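Local coordinates for protein tRNA (cytosine(72)-C(5))-methyltransferase (Pyrococcus horikoshii, PDB 5ZVE) that methylates the C5 position of cytosine 72 in several tRNAs, using S-adenosyl-L-methionine as the methyl donor, a modification that appears to stabilise them slightly, at residues L29-V33 / V101-A105; I201-A207 / E224-D229; L235-E239 / V250-Q254. One frame throughout, in Å; residues are numbered along the deposited sequence.

Interaction 1 of 3, residues L29-V33 / V101-A105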
ATOM      1  N   LEU A  29       6.165  -9.973   7.222  1.00 20.76           N
ATOM      2  CA  LEU A  29       5.780  -8.567   7.333  1.00 24.83           C
ATOM      3  C   LEU A  29       6.994  -7.657   7.504  1.00 24.27           C
ATOM      4  O   LEU A  29       6.963  -6.486   7.117  1.00 22.75           O
ATOM      5  CB  LEU A  29       4.818  -8.353   8.508  1.00 24.76           C
ATOM      6  CG  LEU A  29       3.326  -8.608   8.284  1.00 27.67           C
ATOM      7  CD1 LEU A  29       2.539  -8.314   9.561  1.00 24.23           C
ATOM      8  CD2 LEU A  29       2.807  -7.773   7.129  1.00 21.36           C
ATOM      9  N   ARG A  30       8.068  -8.198   8.069  1.00 21.91           N
ATOM     10  CA  ARG A  30       9.268  -7.399   8.295  1.00 25.45           C
ATOM     11  C   ARG A  30      10.019  -7.126   6.996  1.00 25.06           C
ATOM     12  O   ARG A  30      10.857  -6.232   6.935  1.00 30.22           O
ATOM     13  CB  ARG A  30      10.203  -8.096   9.287  1.00 30.97           C
ATOM     14  CG  ARG A  30      11.260  -7.176   9.896  1.00 35.87           C
ATOM     15  CD  ARG A  30      10.922  -6.871  11.324  1.00 34.34           C
ATOM     16  NE  ARG A  30      11.687  -5.759  11.892  1.00 33.52           N
ATOM     17  CZ  ARG A  30      12.844  -5.875  12.537  1.00 28.60           C
ATOM     18  NH1 ARG A  30      13.402  -7.063  12.719  1.00 25.71           N
ATOM     19  NH2 ARG A  30      13.431  -4.789  13.018  1.00 32.58           N
ATOM     20  N   GLU A  31       9.688  -7.881   5.952  1.00 22.63           N
ATOM     21  CA  GLU A  31      10.388  -7.789   4.673  1.00 23.36           C
ATOM     22  C   GLU A  31       9.539  -7.088   3.611  1.00 22.90           C
ATOM     23  O   GLU A  31       8.309  -7.076   3.703  1.00 20.62           O
ATOM     24  CB  GLU A  31      10.771  -9.187   4.176  1.00 20.39           C
ATOM     25  CG  GLU A  31      11.439 -10.085   5.207  1.00 24.96           C
ATOM     26  CD  GLU A  31      11.693 -11.485   4.667  1.00 27.88           C
ATOM     27  OE1 GLU A  31      11.270 -11.769   3.526  1.00 27.88           O
ATOM     28  OE2 GLU A  31      12.308 -12.302   5.383  1.00 31.97           O
ATOM     29  N   PRO A  32      10.196  -6.497   2.599  1.00 22.66           N
ATOM     30  CA  PRO A  32       9.449  -5.926   1.473  1.00 15.74           C
ATOM     31  C   PRO A  32       8.726  -7.020   0.700  1.00 20.26           C
ATOM     32  O   PRO A  32       9.099  -8.189   0.814  1.00 20.20           O
ATOM     33  CB  PRO A  32      10.537  -5.267   0.613  1.00 18.34           C
ATOM     34  CG  PRO A  32      11.741  -5.158   1.509  1.00 19.53           C
ATOM     35  CD  PRO A  32      11.647  -6.309   2.452  1.00 20.77           C
ATOM     36  N   VAL A  33       7.711  -6.651  -0.071  1.00 17.13           N
ATOM     37  CA  VAL A  33       6.976  -7.642  -0.844  1.00 22.10           C
ATOM     38  C   VAL A  33       7.938  -8.334  -1.801  1.00 25.13           C
ATOM     39  O   VAL A  33       8.881  -7.714  -2.308  1.00 20.40           O
ATOM     40  CB  VAL A  33       5.792  -7.020  -1.617  1.00 22.14           C
ATOM     41  CG1 VAL A  33       4.806  -6.377  -0.638  1.00 20.87           C
ATOM     42  CG2 VAL A  33       6.273  -6.012  -2.647  1.00 17.98           C
ATOM     43  N   VAL A 101      16.161   2.845   2.252  1.00 19.23           N
ATOM     44  CA  VAL A 101      17.463   2.188   2.105  1.00 20.75           C
ATOM     45  C   VAL A 101      17.332   0.666   2.206  1.00 21.52           C
ATOM     46  O   VAL A 101      17.954  -0.082   1.450  1.00 18.88           O
ATOM     47  CB  VAL A 101      18.463   2.695   3.174  1.00 19.66           C
ATOM     48  CG1 VAL A 101      19.707   1.821   3.233  1.00 17.87           C
ATOM     49  CG2 VAL A 101      18.831   4.151   2.913  1.00 18.40           C
ATOM     50  N   TYR A 102      16.502   0.230   3.147  1.00 19.33           N
ATOM     51  CA  TYR A 102      16.136  -1.168   3.354  1.00 18.29           C
ATOM     52  C   TYR A 102      15.633  -1.834   2.070  1.00 22.41           C
ATOM     53  O   TYR A 102      15.689  -3.054   1.928  1.00 21.94           O
ATOM     54  CB  TYR A 102      15.061  -1.233   4.445  1.00 20.48           C
ATOM     55  CG  TYR A 102      14.713  -2.597   5.008  1.00 21.33           C
ATOM     56  CD1 TYR A 102      15.613  -3.295   5.802  1.00 23.65           C
ATOM     57  CD2 TYR A 102      13.453  -3.148   4.815  1.00 20.70           C
ATOM     58  CE1 TYR A 102      15.290  -4.522   6.344  1.00 22.77           C
ATOM     59  CE2 TYR A 102      13.118  -4.373   5.358  1.00 19.13           C
ATOM     60  CZ  TYR A 102      14.040  -5.054   6.122  1.00 24.54           C
ATOM     61  OH  TYR A 102      13.713  -6.276   6.665  1.00 27.74           O
ATOM     62  N   GLN A 103      15.141  -1.023   1.138  1.00 15.97           N
ATOM     63  CA  GLN A 103      14.581  -1.541  -0.102  1.00 25.58           C
ATOM     64  C   GLN A 103      15.398  -1.126  -1.325  1.00 20.90           C
ATOM     65  O   GLN A 103      15.004  -1.393  -2.455  1.00 23.54           O
ATOM     66  CB  GLN A 103      13.129  -1.082  -0.249  1.00 19.56           C
ATOM     67  CG  GLN A 103      12.319  -1.322   1.007  1.00 23.82           C
ATOM     68  CD  GLN A 103      10.917  -0.764   0.924  1.00 26.25           C
ATOM     69  OE1 GLN A 103      10.145  -1.131   0.043  1.00 22.98           O
ATOM     70  NE2 GLN A 103      10.582   0.135   1.846  1.00 30.37           N
ATOM     71  N   GLY A 104      16.528  -0.463  -1.096  1.00 20.18           N
ATOM     72  CA  GLY A 104      17.469  -0.190  -2.171  1.00 22.32           C
ATOM     73  C   GLY A 104      17.712   1.268  -2.513  1.00 20.66           C
ATOM     74  O   GLY A 104      18.505   1.567  -3.402  1.00 22.73           O
ATOM     75  N   ALA A 105      17.048   2.180  -1.811  1.00 20.60           N
ATOM     76  CA  ALA A 105      17.292   3.606  -2.021  1.00 20.92           C
ATOM     77  C   ALA A 105      18.688   3.994  -1.562  1.00 26.43           C
ATOM     78  O   ALA A 105      19.260   3.357  -0.679  1.00 24.00           O
ATOM     79  CB  ALA A 105      16.257   4.447  -1.288  1.00 18.38           C
TER

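Interaction 2 of 3, residues I201-A207 / E224-D229. With SAH (S-adenosyl-L-homocysteine), chain C.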
ATOM      1  N   ILE A 201     -20.687   6.541  -9.174  1.00 32.03           N
ATOM      2  CA  ILE A 201     -19.564   5.917  -8.476  1.00 31.37           C
ATOM      3  C   ILE A 201     -18.922   6.843  -7.454  1.00 31.96           C
ATOM      4  O   ILE A 201     -18.608   7.993  -7.757  1.00 38.69           O
ATOM      5  CB  ILE A 201     -18.475   5.465  -9.479  1.00 33.29           C
ATOM      6  CG1 ILE A 201     -19.031   4.414 -10.439  1.00 28.99           C
ATOM      7  CG2 ILE A 201     -17.253   4.942  -8.748  1.00 30.11           C
ATOM      8  CD1 ILE A 201     -18.140   4.147 -11.629  1.00 34.16           C
ATOM      9  N   ILE A 202     -18.726   6.340  -6.238  1.00 32.48           N
ATOM     10  CA  ILE A 202     -18.090   7.132  -5.196  1.00 30.10           C
ATOM     11  C   ILE A 202     -16.921   6.411  -4.531  1.00 32.17           C
ATOM     12  O   ILE A 202     -17.073   5.304  -4.016  1.00 30.08           O
ATOM     13  CB  ILE A 202     -19.086   7.529  -4.096  1.00 34.76           C
ATOM     14  CG1 ILE A 202     -20.284   8.277  -4.691  1.00 32.75           C
ATOM     15  CG2 ILE A 202     -18.382   8.371  -3.037  1.00 29.41           C
ATOM     16  CD1 ILE A 202     -21.305   8.703  -3.651  1.00 36.20           C
ATOM     17  N   ASP A 203     -15.759   7.054  -4.559  1.00 31.41           N
ATOM     18  CA  ASP A 203     -14.598   6.639  -3.777  1.00 32.18           C
ATOM     19  C   ASP A 203     -14.492   7.588  -2.583  1.00 29.84           C
ATOM     20  O   ASP A 203     -14.101   8.741  -2.746  1.00 28.87           O
ATOM     21  CB  ASP A 203     -13.333   6.672  -4.643  1.00 28.50           C
ATOM     22  CG  ASP A 203     -12.169   5.923  -4.025  1.00 29.81           C
ATOM     23  OD1 ASP A 203     -12.221   5.588  -2.824  1.00 27.74           O
ATOM     24  OD2 ASP A 203     -11.197   5.656  -4.762  1.00 31.44           O
ATOM     25  N   MET A 204     -14.842   7.118  -1.388  1.00 29.38           N
ATOM     26  CA  MET A 204     -15.038   8.045  -0.273  1.00 34.15           C
ATOM     27  C   MET A 204     -13.805   8.226   0.600  1.00 37.95           C
ATOM     28  O   MET A 204     -13.817   9.016   1.537  1.00 38.59           O
ATOM     29  CB  MET A 204     -16.208   7.602   0.615  1.00 37.32           C
ATOM     30  CG  MET A 204     -16.200   6.143   1.037  1.00 36.38           C
ATOM     31  SD  MET A 204     -17.639   5.769   2.074  1.00 45.88           S
ATOM     32  CE  MET A 204     -18.939   6.133   0.936  1.00 35.59           C
ATOM     33  N   ALA A 205     -12.739   7.504   0.280  1.00 34.55           N
ATOM     34  CA  ALA A 205     -11.438   7.746   0.884  1.00 32.15           C
ATOM     35  C   ALA A 205     -10.400   7.505  -0.194  1.00 31.02           C
ATOM     36  O   ALA A 205      -9.732   6.469  -0.207  1.00 31.43           O
ATOM     37  CB  ALA A 205     -11.211   6.844   2.081  1.00 32.91           C
ATOM     38  N   ALA A 206     -10.261   8.473  -1.093  1.00 29.90           N
ATOM     39  CA  ALA A 206      -9.714   8.198  -2.416  1.00 29.51           C
ATOM     40  C   ALA A 206      -8.246   8.557  -2.595  1.00 27.12           C
ATOM     41  O   ALA A 206      -7.567   7.936  -3.408  1.00 27.08           O
ATOM     42  CB  ALA A 206     -10.547   8.923  -3.463  1.00 26.56           C
ATOM     43  N   ALA A 207      -7.747   9.532  -1.840  1.00 27.48           N
ATOM     44  CA  ALA A 207      -6.384  10.021  -2.048  1.00 30.48           C
ATOM     45  C   ALA A 207      -5.349   9.028  -1.523  1.00 31.27           C
ATOM     46  O   ALA A 207      -5.587   8.370  -0.512  1.00 26.25           O
ATOM     47  CB  ALA A 207      -6.205  11.380  -1.389  1.00 29.55           C
ATOM     48  N   GLU A 224     -18.316   9.284 -14.789  1.00 37.19           N
ATOM     49  CA  GLU A 224     -17.776  10.186 -13.781  1.00 37.49           C
ATOM     50  C   GLU A 224     -17.505   9.431 -12.487  1.00 37.54           C
ATOM     51  O   GLU A 224     -18.268   8.542 -12.099  1.00 34.10           O
ATOM     52  CB  GLU A 224     -18.736  11.358 -13.528  1.00 38.64           C
ATOM     53  CG  GLU A 224     -18.376  12.227 -12.320  1.00 41.94           C
ATOM     54  CD  GLU A 224     -19.369  13.355 -12.078  1.00 52.81           C
ATOM     55  OE1 GLU A 224     -19.101  14.493 -12.520  1.00 55.92           O
ATOM     56  OE2 GLU A 224     -20.410  13.106 -11.431  1.00 52.65           O
ATOM     57  N   ILE A 225     -16.398   9.776 -11.838  1.00 34.27           N
ATOM     58  CA  ILE A 225     -16.060   9.215 -10.540  1.00 33.43           C
ATOM     59  C   ILE A 225     -15.974  10.335  -9.518  1.00 33.78           C
ATOM     60  O   ILE A 225     -15.253  11.316  -9.712  1.00 34.39           O
ATOM     61  CB  ILE A 225     -14.725   8.457 -10.568  1.00 31.24           C
ATOM     62  CG1 ILE A 225     -14.715   7.422 -11.694  1.00 36.87           C
ATOM     63  CG2 ILE A 225     -14.461   7.804  -9.217  1.00 29.08           C
ATOM     64  CD1 ILE A 225     -13.334   6.842 -11.964  1.00 28.62           C
ATOM     65  N   ILE A 226     -16.721  10.195  -8.433  1.00 32.23           N
ATOM     66  CA  ILE A 226     -16.639  11.149  -7.343  1.00 32.29           C
ATOM     67  C   ILE A 226     -15.642  10.653  -6.316  1.00 29.90           C
ATOM     68  O   ILE A 226     -15.813   9.574  -5.750  1.00 31.47           O
ATOM     69  CB  ILE A 226     -18.001  11.367  -6.682  1.00 34.69           C
ATOM     70  CG1 ILE A 226     -18.981  11.941  -7.703  1.00 32.27           C
ATOM     71  CG2 ILE A 226     -17.861  12.291  -5.483  1.00 32.62           C
ATOM     72  CD1 ILE A 226     -20.404  11.874  -7.267  1.00 38.81           C
ATOM     73  N   ALA A 227     -14.602  11.443  -6.077  1.00 30.13           N
ATOM     74  CA  ALA A 227     -13.524  11.029  -5.190  1.00 32.41           C
ATOM     75  C   ALA A 227     -13.422  11.937  -3.977  1.00 33.92           C
ATOM     76  O   ALA A 227     -13.209  13.142  -4.101  1.00 37.48           O
ATOM     77  CB  ALA A 227     -12.208  11.003  -5.940  1.00 33.93           C
ATOM     78  N   ILE A 228     -13.570  11.343  -2.800  1.00 36.53           N
ATOM     79  CA  ILE A 228     -13.618  12.099  -1.556  1.00 32.14           C
ATOM     80  C   ILE A 228     -12.373  11.873  -0.712  1.00 28.73           C
ATOM     81  O   ILE A 228     -11.898  10.748  -0.598  1.00 35.53           O
ATOM     82  CB  ILE A 228     -14.857  11.704  -0.728  1.00 36.85           C
ATOM     83  CG1 ILE A 228     -16.133  11.919  -1.541  1.00 34.93           C
ATOM     84  CG2 ILE A 228     -14.901  12.459   0.588  1.00 36.03           C
ATOM     85  CD1 ILE A 228     -17.365  11.389  -0.874  1.00 34.55           C
ATOM     86  N   ASP A 229     -11.856  12.938  -0.114  1.00 31.10           N
ATOM     87  CA  ASP A 229     -10.837  12.810   0.918  1.00 35.53           C
ATOM     88  C   ASP A 229     -10.845  14.035   1.823  1.00 36.85           C
ATOM     89  O   ASP A 229     -11.195  15.130   1.390  1.00 41.56           O
ATOM     90  CB  ASP A 229      -9.449  12.613   0.314  1.00 33.47           C
ATOM     91  CG  ASP A 229      -8.532  11.831   1.230  1.00 33.89           C
ATOM     92  OD1 ASP A 229      -7.986  12.427   2.183  1.00 36.22           O
ATOM     93  OD2 ASP A 229      -8.355  10.617   1.000  1.00 36.41           O
TER
HETATM   94  N   SAH C 401      -7.813   4.582  -1.528  1.00 21.31           N
HETATM   95  CA  SAH C 401      -6.559   5.325  -1.597  1.00 24.17           C
HETATM   96  CB  SAH C 401      -5.830   5.311  -0.253  1.00 27.48           C
HETATM   97  CG  SAH C 401      -6.711   5.437   0.993  1.00 25.94           C
HETATM   98  SD  SAH C 401      -5.711   5.823   2.450  1.00 29.95           S
HETATM   99  C   SAH C 401      -5.642   4.843  -2.724  1.00 27.90           C
HETATM  100  O   SAH C 401      -5.845   3.779  -3.309  1.00 27.05           O
HETATM  101  OXT SAH C 401      -4.673   5.511  -3.085  1.00 25.63           O
HETATM  102  C5' SAH C 401      -7.135   6.381   3.430  1.00 28.39           C
HETATM  103  C4' SAH C 401      -7.536   7.833   3.185  1.00 31.48           C
HETATM  104  O4' SAH C 401      -8.664   8.159   3.973  1.00 32.68           O
HETATM  105  C3' SAH C 401      -6.465   8.856   3.543  1.00 33.52           C
HETATM  106  O3' SAH C 401      -6.065   9.530   2.373  1.00 28.40           O
HETATM  107  C2' SAH C 401      -7.141   9.854   4.464  1.00 28.73           C
HETATM  108  O2' SAH C 401      -6.892  11.167   4.028  1.00 32.63           O
HETATM  109  C1' SAH C 401      -8.612   9.534   4.291  1.00 31.02           C
HETATM  110  N9  SAH C 401      -9.444   9.855   5.471  1.00 32.92           N
HETATM  111  C8  SAH C 401      -9.175   9.633   6.798  1.00 35.45           C
HETATM  112  N7  SAH C 401     -10.224  10.077   7.531  1.00 31.85           N
HETATM  113  C5  SAH C 401     -11.157  10.581   6.693  1.00 34.29           C
HETATM  114  C6  SAH C 401     -12.404  11.159   6.904  1.00 37.60           C
HETATM  115  N6  SAH C 401     -12.892  11.303   8.134  1.00 35.16           N
HETATM  116  N1  SAH C 401     -13.142  11.583   5.820  1.00 40.64           N
HETATM  117  C2  SAH C 401     -12.645  11.437   4.539  1.00 39.85           C
HETATM  118  N3  SAH C 401     -11.407  10.866   4.337  1.00 37.18           N
HETATM  119  C4  SAH C 401     -10.677  10.444   5.398  1.00 32.14           C
HETATM  120  O   HOH W   1     -19.875   9.438 -10.166  1.00 37.78           O

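Interaction 3 of 3, residues L235-E239 / V250-Q254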
ATOM      1  N   LEU A 235      -5.064  15.248  -1.336  1.00 40.09           N
ATOM      2  CA  LEU A 235      -5.849  15.607  -2.513  1.00 39.53           C
ATOM      3  C   LEU A 235      -5.002  16.360  -3.535  1.00 36.74           C
ATOM      4  O   LEU A 235      -5.183  16.202  -4.738  1.00 39.94           O
ATOM      5  CB  LEU A 235      -7.065  16.444  -2.118  1.00 36.29           C
ATOM      6  CG  LEU A 235      -8.251  15.642  -1.587  1.00 37.83           C
ATOM      7  CD1 LEU A 235      -9.373  16.573  -1.177  1.00 35.69           C
ATOM      8  CD2 LEU A 235      -8.725  14.663  -2.640  1.00 38.81           C
ATOM      9  N   ARG A 236      -4.090  17.192  -3.048  1.00 42.44           N
ATOM     10  CA  ARG A 236      -3.155  17.898  -3.921  1.00 42.19           C
ATOM     11  C   ARG A 236      -2.266  16.912  -4.681  1.00 43.11           C
ATOM     12  O   ARG A 236      -2.007  17.085  -5.872  1.00 40.73           O
ATOM     13  CB  ARG A 236      -2.298  18.871  -3.112  1.00 41.47           C
ATOM     14  CG  ARG A 236      -1.312  19.677  -3.937  1.00 53.72           C
ATOM     15  CD  ARG A 236      -0.634  20.734  -3.084  1.00 53.62           C
ATOM     16  NE  ARG A 236      -1.609  21.473  -2.287  1.00 60.34           N
ATOM     17  CZ  ARG A 236      -1.322  22.541  -1.549  1.00 67.58           C
ATOM     18  NH1 ARG A 236      -0.080  23.005  -1.502  1.00 74.61           N
ATOM     19  NH2 ARG A 236      -2.279  23.147  -0.860  1.00 62.26           N
ATOM     20  N   LYS A 237      -1.786  15.888  -3.981  1.00 41.40           N
ATOM     21  CA  LYS A 237      -1.018  14.830  -4.621  1.00 35.70           C
ATOM     22  C   LYS A 237      -1.885  14.079  -5.623  1.00 38.29           C
ATOM     23  O   LYS A 237      -1.412  13.664  -6.685  1.00 37.58           O
ATOM     24  CB  LYS A 237      -0.448  13.864  -3.581  1.00 37.85           C
ATOM     25  CG  LYS A 237       0.444  12.786  -4.180  1.00 41.63           C
ATOM     26  CD  LYS A 237       1.619  13.410  -4.917  1.00 38.40           C
ATOM     27  CE  LYS A 237       2.529  12.354  -5.517  1.00 48.03           C
ATOM     28  NZ  LYS A 237       3.696  12.962  -6.217  1.00 51.03           N
ATOM     29  N   MET A 238      -3.159  13.914  -5.284  1.00 35.36           N
ATOM     30  CA  MET A 238      -4.090  13.206  -6.152  1.00 33.13           C
ATOM     31  C   MET A 238      -4.332  13.974  -7.449  1.00 35.71           C
ATOM     32  O   MET A 238      -4.473  13.372  -8.516  1.00 35.12           O
ATOM     33  CB  MET A 238      -5.412  12.953  -5.427  1.00 30.86           C
ATOM     34  CG  MET A 238      -6.457  12.263  -6.272  1.00 31.52           C
ATOM     35  SD  MET A 238      -7.699  11.409  -5.283  1.00 32.24           S
ATOM     36  CE  MET A 238      -8.670  10.657  -6.575  1.00 29.97           C
ATOM     37  N   GLU A 239      -4.377  15.301  -7.352  1.00 34.82           N
ATOM     38  CA  GLU A 239      -4.513  16.152  -8.533  1.00 40.97           C
ATOM     39  C   GLU A 239      -3.347  15.949  -9.499  1.00 33.19           C
ATOM     40  O   GLU A 239      -3.539  15.889 -10.713  1.00 32.14           O
ATOM     41  CB  GLU A 239      -4.602  17.629  -8.130  1.00 38.34           C
ATOM     42  CG  GLU A 239      -5.952  18.053  -7.577  1.00 44.19           C
ATOM     43  CD  GLU A 239      -5.926  19.443  -6.959  1.00 47.86           C
ATOM     44  OE1 GLU A 239      -4.850  20.077  -6.955  1.00 51.32           O
ATOM     45  OE2 GLU A 239      -6.983  19.904  -6.480  1.00 61.00           O
ATOM     46  N   VAL A 250     -12.575  12.076 -13.194  1.00 38.60           N
ATOM     47  CA  VAL A 250     -12.723  12.169 -11.749  1.00 33.71           C
ATOM     48  C   VAL A 250     -13.086  13.567 -11.260  1.00 37.96           C
ATOM     49  O   VAL A 250     -12.503  14.563 -11.693  1.00 38.35           O
ATOM     50  CB  VAL A 250     -11.427  11.719 -11.043  1.00 29.42           C
ATOM     51  CG1 VAL A 250     -11.562  11.835  -9.546  1.00 35.54           C
ATOM     52  CG2 VAL A 250     -11.106  10.285 -11.422  1.00 30.72           C
ATOM     53  N   LYS A 251     -14.067  13.626 -10.362  1.00 36.24           N
ATOM     54  CA  LYS A 251     -14.419  14.859  -9.668  1.00 40.56           C
ATOM     55  C   LYS A 251     -13.990  14.789  -8.206  1.00 37.67           C
ATOM     56  O   LYS A 251     -14.479  13.952  -7.443  1.00 37.43           O
ATOM     57  CB  LYS A 251     -15.922  15.130  -9.766  1.00 38.30           C
ATOM     58  CG  LYS A 251     -16.395  16.314  -8.933  1.00 48.02           C
ATOM     59  CD  LYS A 251     -15.749  17.617  -9.388  1.00 49.39           C
ATOM     60  CE  LYS A 251     -16.506  18.833  -8.869  1.00 41.06           C
ATOM     61  NZ  LYS A 251     -16.815  18.725  -7.419  1.00 55.19           N
ATOM     62  N   LEU A 252     -13.067  15.666  -7.827  1.00 35.85           N
ATOM     63  CA  LEU A 252     -12.569  15.715  -6.458  1.00 38.61           C
ATOM     64  C   LEU A 252     -13.441  16.580  -5.562  1.00 41.96           C
ATOM     65  O   LEU A 252     -13.784  17.707  -5.910  1.00 45.10           O
ATOM     66  CB  LEU A 252     -11.133  16.246  -6.425  1.00 38.21           C
ATOM     67  CG  LEU A 252      -9.978  15.244  -6.400  1.00 40.36           C
ATOM     68  CD1 LEU A 252     -10.158  14.201  -7.457  1.00 34.30           C
ATOM     69  CD2 LEU A 252      -8.670  15.970  -6.618  1.00 30.35           C
ATOM     70  N   VAL A 253     -13.797  16.042  -4.402  1.00 42.56           N
ATOM     71  CA  VAL A 253     -14.482  16.822  -3.384  1.00 38.83           C
ATOM     72  C   VAL A 253     -13.795  16.598  -2.035  1.00 44.05           C
ATOM     73  O   VAL A 253     -13.563  15.462  -1.612  1.00 41.68           O
ATOM     74  CB  VAL A 253     -15.997  16.488  -3.315  1.00 40.96           C
ATOM     75  CG1 VAL A 253     -16.697  16.903  -4.597  1.00 41.93           C
ATOM     76  CG2 VAL A 253     -16.228  15.022  -3.039  1.00 43.12           C
ATOM     77  N   GLN A 254     -13.441  17.700  -1.380  1.00 39.29           N
ATOM     78  CA  GLN A 254     -12.846  17.653  -0.054  1.00 39.91           C
ATOM     79  C   GLN A 254     -13.920  17.748   1.024  1.00 45.24           C
ATOM     80  O   GLN A 254     -14.704  18.698   1.037  1.00 48.84           O
ATOM     81  CB  GLN A 254     -11.839  18.786   0.111  1.00 34.88           C
ATOM     82  CG  GLN A 254     -11.099  18.750   1.424  1.00 39.47           C
ATOM     83  CD  GLN A 254     -10.167  19.924   1.590  1.00 49.02           C
ATOM     84  OE1 GLN A 254     -10.021  20.748   0.687  1.00 54.06           O
ATOM     85  NE2 GLN A 254      -9.524  20.008   2.747  1.00 49.66           N
TER

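Interaction 1 of 3, residues L29-V33 / V101-A105
Tyr102 reaches past the pyrrolidine of Pro32, Tyr102 CE2 lying 3.8 Å from Pro32 CD as the proline approaches the ring obliquely, and carries its hydroxyl on to the backbone of Arg30. There Tyr102 OH donates a hydrogen bond to Arg30 O, 2.9 Å away. The carbonyl oxygen sits at the edge of the ring and near its plane, but the hydroxyl comes from above the carbonyl plane, 44° out of it. With CG anti to the backbone N (chi1 -169°), the ring is sent straight across to the 29-33 loop. Gln103 packs on the same proline: its CG lies 3.9 Å from Pro32 CG, the two side chains sliding past each other in opposite directions, while its amide NE2 turns back to Glu99 O.

Gly104, with positive phi, ends helix 95-101 in a Schellman motif, and Tyr102 and Gln103 lie in this turn. Phe163 meets the Tyr102 ring edge-to-face, and the Arg30 guanidinium turns away to Leu285 O and a cation-pi contact with Trp286. The contact thus joins a loop of the ferredoxin-like region to the PUA domain. Its chemistry is one phenol-to-carbonyl bond beside a small apolar patch, with no salt bridge between the two segments; the carbonyl oxygen of the buried residue Arg30 accepts from a neutral phenol.

Interaction 2 of 3, residues I201-A207 / E224-D229
Ile228 N donates to Asp203 O at 2.7 Å, one rung of the backbone ladder between two parallel strands whose directions differ by 21°. Asp203 N donates in turn to Ile226 O (2.8 Å), and Ile226 N to Ile201 O. Beyond the end of strand 201-203, Ala206 N continues the series to Ile228 O at 2.8 Å. At the far end a water bridges Ile201 N and Glu224 O.

The ladder leads into the cofactor site. Asp229 OD2 accepts a longer bond from Ala207 N at 3.1 Å, the N-H coming from above the carboxylate plane, 38° out of it. Asp229 OD1 lies 2.5 Å from O2' of S-adenosyl-L-homocysteine, a hydrogen bond whose very short length is doubtful, and also accepts from Ser231 N. The ribose O3' lies within reach of both Asp229 OD2 and Ala207 O. At the amino-acid end, the ligand N donates to Ala205 O at 3.0 Å. One acidic residue at the end of strand 225-229 therefore binds the ribose and steadies the loop after strand 201-203, an arrangement characteristic of class I methyltransferases.

Side chains alternate between the two faces. Ile202 CG2 meets Ile228 CD1 at 3.8 Å on one, with Met204 CB beside the same methyl; on the other, Ala206 CB touches Ala227 CB at 3.6 Å, and Ile201 and Ile225 meet through their CG2 methyls. Asp203 OD2 turns to Thr212 OG1 of helix 210-218, which crosses over between the two strands in a right-handed beta-alpha-beta unit and covers the Ile225 face. Strand 267-273 flanks strand 201-203, and strand 250-254 flanks strand 225-229.

Interaction 3 of 3, residues L235-E239 / V250-Q254
Leu235 has CG beside its backbone N (chi1 -80°), and Met238 has CG anti to its own (chi1 178°) with an extended chain; from successive turns of helix 232-245 both side chains point toward strand 250-254. Leu252 lies between them, and its branches part to meet different partners. Leu252 CD1 lies 3.9 Å from the terminal methyl CE of Met238, and Met238 CE also approaches Val250 CG1 at 4.3 Å. Leu252 CD2 meets Glu239 CG, in the aliphatic part of that side chain, at 3.6 Å, and CG of Leu252 lies 4.0 Å from Leu235 CD2. The leucines slide past each other in opposite directions, whereas Met238 and Glu239 each come in at a slant.

Leu235 uses its second methyl differently: Leu235 CD1 packs on the chain of Gln254, 3.6 Å from CB and 3.8 Å from CG. Beyond these carbons the Gln254 amide makes a weak hydrogen bond through NE2 to Lys230 O. Leu235 also touches Asp229, which binds the cofactor, and Met238 reaches Ala227 and Thr212, so the packing continues onto strand 225-229 and helix 210-218.

Helix and strand run nearly antiparallel, 166° between their directions, as expected for the helix of a beta-alpha-beta crossover lying against the sheet it connects. No hydrogen bond links the two segments. The contact rests on methyl and methylene groups, buried around Leu235 and Met238, while the exposed Glu239 and Gln254 lend their carbon chains.

Interactions 2 and 3 belong to the same methyltransferase sheet and touch: their centres are 8 Å apart, and strand 225-229 pairs with strand 250-254, so consecutive beta-alpha-beta units share a strand. Interaction 2 is a buried strand pair held by backbone hydrogen bonds and ending in the cofactor site; interaction 3 is a partly buried helix-on-sheet contact, wholly apolar across its segments, with exposed residues at its rim. Interaction 1 stands apart, on the opposite side of the chain's centre and about 30 Å from interaction 2 between centres. Also buried, it joins loops of the ferredoxin-like and PUA regions through one side-chain-to-backbone bond, far from the cofactor.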